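Local structure of nicotinate phosphoribosyltransferase (Vibrio cholerae, 4HL7) at residues S180-G185 / K225-I230; R254-T257 / L263-A266. The protein probably catalyses the ATP-driven coupling of nicotinate with phosphoribosyl diphosphate to give nicotinate ribonucleotide, a step in NAD(+) biosynthesis. All blocks are in the same frame, centred on the assembly; numbering follows the deposited sequence.

Both interactions lie in the barrel domain of the chain and come in series: 180-185 and 225-230 form interaction 1, then 254-257 and 263-266 form interaction 2. Their centres are 16 Å apart. Strands 181-183 and 265-267 belong to the same parallel sheet, with 265-267 at one of its borders. Segment 225-230 connects the two contacts physically. I230 N lies 3.3 Å from I265 O, a probable backbone hydrogen bond, and I230 CG1 packs 3.6 Å from W255 CE2. Having touched strand 181-183 in interaction 1, the same extended segment therefore reaches the border strand of interaction 2, consistent with closure of an irregular barrel.

Interaction 1 (S180-G185 / K225-I230); sequences SLTEMG and KPIGTI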
ATOM      1  N   SER A 180     -14.281  12.237   2.213  1.00 18.74           N
ATOM      2  CA  SER A 180     -13.395  11.810   3.314  1.00 19.57           C
ATOM      3  C   SER A 180     -12.065  11.341   2.685  1.00 18.29           C
ATOM      4  O   SER A 180     -12.086  10.595   1.702  1.00 19.01           O
ATOM      5  CB  SER A 180     -14.003  10.585   3.968  1.00 19.46           C
ATOM      6  OG  SER A 180     -13.129  10.157   4.984  1.00 20.05           O
ATOM      7  N   LEU A 181     -10.939  11.768   3.255  1.00 18.77           N
ATOM      8  CA  LEU A 181      -9.631  11.552   2.628  1.00 19.63           C
ATOM      9  C   LEU A 181      -8.750  10.761   3.608  1.00 19.57           C
ATOM     10  O   LEU A 181      -8.658  11.111   4.801  1.00 19.71           O
ATOM     11  CB  LEU A 181      -8.983  12.934   2.308  1.00 19.88           C
ATOM     12  CG  LEU A 181      -7.635  12.938   1.593  1.00 24.25           C
ATOM     13  CD1 LEU A 181      -7.726  12.137   0.292  1.00 23.09           C
ATOM     14  CD2 LEU A 181      -7.194  14.354   1.246  1.00 23.98           C
ATOM     15  N   THR A 182      -8.162   9.667   3.138  1.00 19.32           N
ATOM     16  CA  THR A 182      -7.161   8.967   3.939  1.00 17.72           C
ATOM     17  C   THR A 182      -5.823   9.104   3.211  1.00 18.68           C
ATOM     18  O   THR A 182      -5.680   8.682   2.045  1.00 17.56           O
ATOM     19  CB  THR A 182      -7.489   7.491   4.082  1.00 19.61           C
ATOM     20  OG1 THR A 182      -8.771   7.348   4.742  1.00 20.34           O
ATOM     21  CG2 THR A 182      -6.440   6.821   4.981  1.00 20.47           C
ATOM     22  N   GLU A 183      -4.863   9.742   3.843  1.00 17.78           N
ATOM     23  CA  GLU A 183      -3.605   9.955   3.131  1.00 20.01           C
ATOM     24  C   GLU A 183      -2.792   8.659   3.094  1.00 20.42           C
ATOM     25  O   GLU A 183      -2.621   8.030   4.108  1.00 19.79           O
ATOM     26  CB  GLU A 183      -2.845  11.090   3.814  1.00 20.97           C
ATOM     27  CG  GLU A 183      -1.634  11.543   3.033  1.00 20.83           C
ATOM     28  CD  GLU A 183      -0.363  10.671   3.277  1.00 23.82           C
ATOM     29  OE1 GLU A 183      -0.230   9.993   4.335  1.00 22.94           O
ATOM     30  OE2 GLU A 183       0.497  10.652   2.371  1.00 25.09           O
HETATM   31  N   MSE A 184      -2.270   8.274   1.927  1.00 18.36           N
HETATM   32  CA  MSE A 184      -1.616   6.969   1.781  1.00 18.70           C
HETATM   33  C   MSE A 184      -0.466   7.151   0.835  1.00 17.71           C
HETATM   34  O   MSE A 184      -0.162   6.262   0.057  1.00 20.87           O
HETATM   35  CB  MSE A 184      -2.551   5.849   1.243  1.00 20.68           C
HETATM   36  CG  MSE A 184      -3.605   5.434   2.223  1.00 23.47           C
HETATM   37 SE   MSE A 184      -4.567   3.921   1.304  1.00 32.18          SE
HETATM   38  CE  MSE A 184      -5.760   3.810   2.784  1.00 25.44           C
ATOM     39  N   GLY A 185       0.179   8.295   0.867  1.00 18.79           N
ATOM     40  CA  GLY A 185       1.254   8.530  -0.087  1.00 17.90           C
ATOM     41  C   GLY A 185       2.670   8.367   0.404  1.00 21.16           C
ATOM     42  O   GLY A 185       3.580   8.987  -0.123  1.00 21.85           O
ATOM     43  N   LYS A 225      -5.301  10.260  13.064  1.00 20.17           N
ATOM     44  CA  LYS A 225      -5.617   8.861  13.271  1.00 21.93           C
ATOM     45  C   LYS A 225      -4.807   8.002  12.260  1.00 20.61           C
ATOM     46  O   LYS A 225      -4.854   8.277  11.070  1.00 18.76           O
ATOM     47  CB  LYS A 225      -7.128   8.682  13.081  1.00 23.08           C
ATOM     48  CG  LYS A 225      -7.628   7.264  13.308  1.00 24.54           C
ATOM     49  N   PRO A 226      -4.072   6.955  12.747  1.00 20.31           N
ATOM     50  CA  PRO A 226      -3.386   6.037  11.811  1.00 19.86           C
ATOM     51  C   PRO A 226      -4.413   5.066  11.232  1.00 24.22           C
ATOM     52  O   PRO A 226      -5.209   4.502  11.984  1.00 24.70           O
ATOM     53  CB  PRO A 226      -2.338   5.321  12.703  1.00 20.77           C
ATOM     54  CG  PRO A 226      -2.815   5.481  14.085  1.00 19.60           C
ATOM     55  CD  PRO A 226      -3.675   6.724  14.161  1.00 19.24           C
ATOM     56  N   ILE A 227      -4.446   4.933   9.908  1.00 21.77           N
ATOM     57  CA  ILE A 227      -5.369   3.991   9.203  1.00 25.76           C
ATOM     58  C   ILE A 227      -4.519   2.911   8.506  1.00 29.19           C
ATOM     59  O   ILE A 227      -3.484   3.226   7.846  1.00 24.93           O
ATOM     60  CB  ILE A 227      -6.232   4.787   8.148  1.00 28.22           C
ATOM     61  CG1 ILE A 227      -6.844   6.052   8.780  1.00 31.30           C
ATOM     62  CG2 ILE A 227      -7.330   3.944   7.473  1.00 28.41           C
ATOM     63  CD1 ILE A 227      -7.937   5.801   9.784  1.00 29.40           C
ATOM     64  N   GLY A 228      -4.879   1.641   8.727  1.00 30.11           N
ATOM     65  CA  GLY A 228      -4.298   0.496   7.998  1.00 33.94           C
ATOM     66  C   GLY A 228      -5.417  -0.231   7.232  1.00 33.43           C
ATOM     67  O   GLY A 228      -6.561  -0.288   7.710  1.00 35.22           O
ATOM     68  N   THR A 229      -5.156  -0.702   6.012  1.00 25.16           N
ATOM     69  CA  THR A 229      -6.035  -1.757   5.485  1.00 22.29           C
ATOM     70  C   THR A 229      -5.100  -2.923   5.254  1.00 21.10           C
ATOM     71  O   THR A 229      -3.892  -2.724   5.123  1.00 24.21           O
ATOM     72  CB  THR A 229      -6.757  -1.426   4.160  1.00 24.98           C
ATOM     73  OG1 THR A 229      -5.837  -1.540   3.060  1.00 26.03           O
ATOM     74  CG2 THR A 229      -7.402   0.026   4.197  1.00 23.19           C
ATOM     75  N   ILE A 230      -5.648  -4.109   5.172  1.00 18.33           N
ATOM     76  CA  ILE A 230      -4.815  -5.310   5.069  1.00 17.49           C
ATOM     77  C   ILE A 230      -4.301  -5.354   3.653  1.00 21.06           C
ATOM     78  O   ILE A 230      -5.091  -5.209   2.705  1.00 25.53           O
ATOM     79  CB  ILE A 230      -5.689  -6.531   5.309  1.00 16.36           C
ATOM     80  CG1 ILE A 230      -6.433  -6.351   6.647  1.00 18.75           C
ATOM     81  CG2 ILE A 230      -4.847  -7.826   5.342  1.00 17.97           C
ATOM     82  CD1 ILE A 230      -7.623  -7.309   6.751  1.00 19.39           C
TER
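I227 meets T182 through its branch point: CB lies 3.8 Å from T182 CG2, and the same threonine methyl is 3.9 Å from both I227 CG1 and I227 CG2. Near-equal separations place the methyl against the root of the fork rather than against one arm. T182 presents that methyl because CG2 stands anti to its backbone N, while OG1 is hydrogen-bonded to S346 on the neighbouring strand 344-349. I227 also touches L211 of strand 210-213, so its side chain packs on two adjacent parallel strands of the α/β barrel domain. The segment carrying it, 225-230, runs between helices 216-222 and 232-241; the second of these begins at H232, the predicted autophosphorylation site, unmodified here.

Further along, T229 offers its methyl to the selenomethionine M184. The approach is loose, 4.4 Å from T229 CG2 to M184 CE, and depends on the outer torsions of M184, chi2 and chi3 both -177°, which stretch the chain toward the threonine. T229 OG1 is held by R292 NH2, which also makes a weak bond to I230 O. Beside M184 the turn is braced within its own segment: G185 N donates to E183 OE2 at 2.8 Å, with an N-H...O angle of 145°, arriving from above the carboxylate plane. Q195 NE2 bonds to that same carboxylate oxygen.

Interaction 2 (R254-T257 / L263-A266); sequences RWLT and LAIA
The indole of W255 turns its pyrrole edge to L263: NE1 donates to L263 O at 3.2 Å, with an N-H...O angle of 158°. The oxygen lies only 12° out of the ring plane, so the acceptor sits at the edge, and the donor is tilted moderately out of the carbonyl plane of L263. A264 comes to the ring obliquely, its CB 4.0 Å from W255 CD1. Two other aromatic rings meet the indole: W234 edge-to-face, and F259 with the ring planes inclined to each other.

The reach of the indole follows from its first torsion. CG is anti to the backbone N (chi1 -173°), which carries the ring off helix 247-258 toward the chain entering strand 265-267. This is the connection from a helix to the next parallel strand of the α/β barrel domain: the chain leaves the helix, turns, and starts a parallel strand whose neighbour is 290-293. The tryptophan bridges that connection, bonding by its side chain to a main-chain carbonyl just ahead of the strand and thereby satisfying a buried indole N-H.

The methyl of A264 is shared by two side chains of the helix, since L256 CD2 reaches it at 4.1 Å, close to the separation from W255 CD1. L256 also packs on L284 and A287 of helix 282-287, and Y288 touches W255, L256 and A264 alike. A264 N also donates to D289 OD2, in the loop between helix 282-287 and strand 290-293. L263, in contrast, takes part through its carbonyl, its CB being directed away from the helix.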
ATOM      1  N   ARG A 254      -8.066 -15.341  10.003  1.00 14.76           N
ATOM      2  CA  ARG A 254      -6.909 -15.224  10.882  1.00 16.20           C
ATOM      3  C   ARG A 254      -6.582 -13.766  11.186  1.00 16.26           C
ATOM      4  O   ARG A 254      -5.985 -13.482  12.203  1.00 16.43           O
ATOM      5  CB  ARG A 254      -5.701 -15.896  10.260  1.00 17.20           C
ATOM      6  CG  ARG A 254      -5.860 -17.413  10.396  1.00 25.42           C
ATOM      7  CD  ARG A 254      -4.550 -18.128  10.597  1.00 27.11           C
ATOM      8  NE  ARG A 254      -4.700 -19.195  11.604  1.00 32.08           N
ATOM      9  CZ  ARG A 254      -3.702 -19.947  12.040  1.00 34.16           C
ATOM     10  NH1 ARG A 254      -2.487 -19.781  11.524  1.00 30.25           N
ATOM     11  NH2 ARG A 254      -3.921 -20.894  12.964  1.00 34.76           N
ATOM     12  N   TRP A 255      -6.967 -12.833  10.317  1.00 13.88           N
ATOM     13  CA  TRP A 255      -6.794 -11.417  10.682  1.00 14.95           C
ATOM     14  C   TRP A 255      -7.582 -11.113  11.961  1.00 15.31           C
ATOM     15  O   TRP A 255      -7.126 -10.423  12.857  1.00 15.50           O
ATOM     16  CB  TRP A 255      -7.265 -10.487   9.542  1.00 15.30           C
ATOM     17  CG  TRP A 255      -6.956  -9.036   9.821  1.00 15.67           C
ATOM     18  CD1 TRP A 255      -7.792  -8.031  10.329  1.00 18.47           C
ATOM     19  CD2 TRP A 255      -5.639  -8.423   9.733  1.00 17.80           C
ATOM     20  NE1 TRP A 255      -7.060  -6.831  10.494  1.00 20.76           N
ATOM     21  CE2 TRP A 255      -5.786  -7.020  10.097  1.00 19.43           C
ATOM     22  CE3 TRP A 255      -4.391  -8.888   9.353  1.00 19.67           C
ATOM     23  CZ2 TRP A 255      -4.698  -6.140  10.104  1.00 22.33           C
ATOM     24  CZ3 TRP A 255      -3.319  -7.976   9.337  1.00 20.60           C
ATOM     25  CH2 TRP A 255      -3.487  -6.645   9.692  1.00 22.05           C
ATOM     26  N   LEU A 256      -8.814 -11.619  12.017  1.00 15.90           N
ATOM     27  CA  LEU A 256      -9.693 -11.422  13.178  1.00 16.32           C
ATOM     28  C   LEU A 256      -9.155 -12.091  14.468  1.00 17.55           C
ATOM     29  O   LEU A 256      -9.340 -11.575  15.548  1.00 23.13           O
ATOM     30  CB  LEU A 256     -11.074 -11.976  12.869  1.00 15.53           C
ATOM     31  CG  LEU A 256     -11.766 -11.221  11.691  1.00 15.08           C
ATOM     32  CD1 LEU A 256     -13.148 -11.865  11.420  1.00 13.63           C
ATOM     33  CD2 LEU A 256     -11.867  -9.665  11.782  1.00 14.31           C
ATOM     34  N   THR A 257      -8.454 -13.211  14.340  1.00 17.71           N
ATOM     35  CA  THR A 257      -7.946 -13.917  15.557  1.00 17.73           C
ATOM     36  C   THR A 257      -6.549 -13.447  15.961  1.00 20.53           C
ATOM     37  O   THR A 257      -6.033 -13.869  17.002  1.00 19.55           O
ATOM     38  CB  THR A 257      -7.999 -15.425  15.400  1.00 21.37           C
ATOM     39  OG1 THR A 257      -7.363 -15.804  14.211  1.00 20.70           O
ATOM     40  CG2 THR A 257      -9.476 -15.891  15.319  1.00 19.97           C
ATOM     41  N   LEU A 263      -8.816  -2.503  13.389  1.00 20.26           N
ATOM     42  CA  LEU A 263      -9.517  -2.190  12.100  1.00 20.54           C
ATOM     43  C   LEU A 263      -9.345  -3.322  11.067  1.00 20.15           C
ATOM     44  O   LEU A 263      -8.241  -3.847  10.829  1.00 17.36           O
ATOM     45  CB  LEU A 263      -9.068  -0.852  11.554  1.00 22.31           C
ATOM     46  CG  LEU A 263      -9.723  -0.337  10.245  1.00 23.09           C
ATOM     47  CD1 LEU A 263     -11.162   0.079  10.563  1.00 21.99           C
ATOM     48  CD2 LEU A 263      -8.906   0.833   9.725  1.00 23.82           C
ATOM     49  N   ALA A 264     -10.460  -3.724  10.473  1.00 18.27           N
ATOM     50  CA  ALA A 264     -10.468  -4.814   9.548  1.00 19.36           C
ATOM     51  C   ALA A 264     -11.104  -4.369   8.263  1.00 16.53           C
ATOM     52  O   ALA A 264     -12.364  -4.318   8.150  1.00 17.92           O
ATOM     53  CB  ALA A 264     -11.212  -5.987  10.129  1.00 17.87           C
ATOM     54  N   ILE A 265     -10.268  -3.954   7.330  1.00 14.72           N
ATOM     55  CA  ILE A 265     -10.759  -3.584   5.991  1.00 14.65           C
ATOM     56  C   ILE A 265     -10.078  -4.505   4.996  1.00 15.24           C
ATOM     57  O   ILE A 265      -8.870  -4.413   4.827  1.00 16.03           O
ATOM     58  CB  ILE A 265     -10.409  -2.104   5.634  1.00 15.59           C
ATOM     59  CG1 ILE A 265     -11.106  -1.117   6.593  1.00 17.67           C
ATOM     60  CG2 ILE A 265     -10.804  -1.777   4.166  1.00 17.68           C
ATOM     61  CD1 ILE A 265     -12.640  -1.106   6.486  1.00 17.34           C
ATOM     62  N   ALA A 266     -10.843  -5.365   4.302  1.00 15.26           N
ATOM     63  CA  ALA A 266     -10.234  -6.366   3.335  1.00 18.97           C
ATOM     64  C   ALA A 266     -10.154  -5.850   1.919  1.00 18.44           C
ATOM     65  O   ALA A 266     -11.130  -5.308   1.402  1.00 16.31           O
ATOM     66  CB  ALA A 266     -11.052  -7.674   3.340  1.00 16.71           C
TER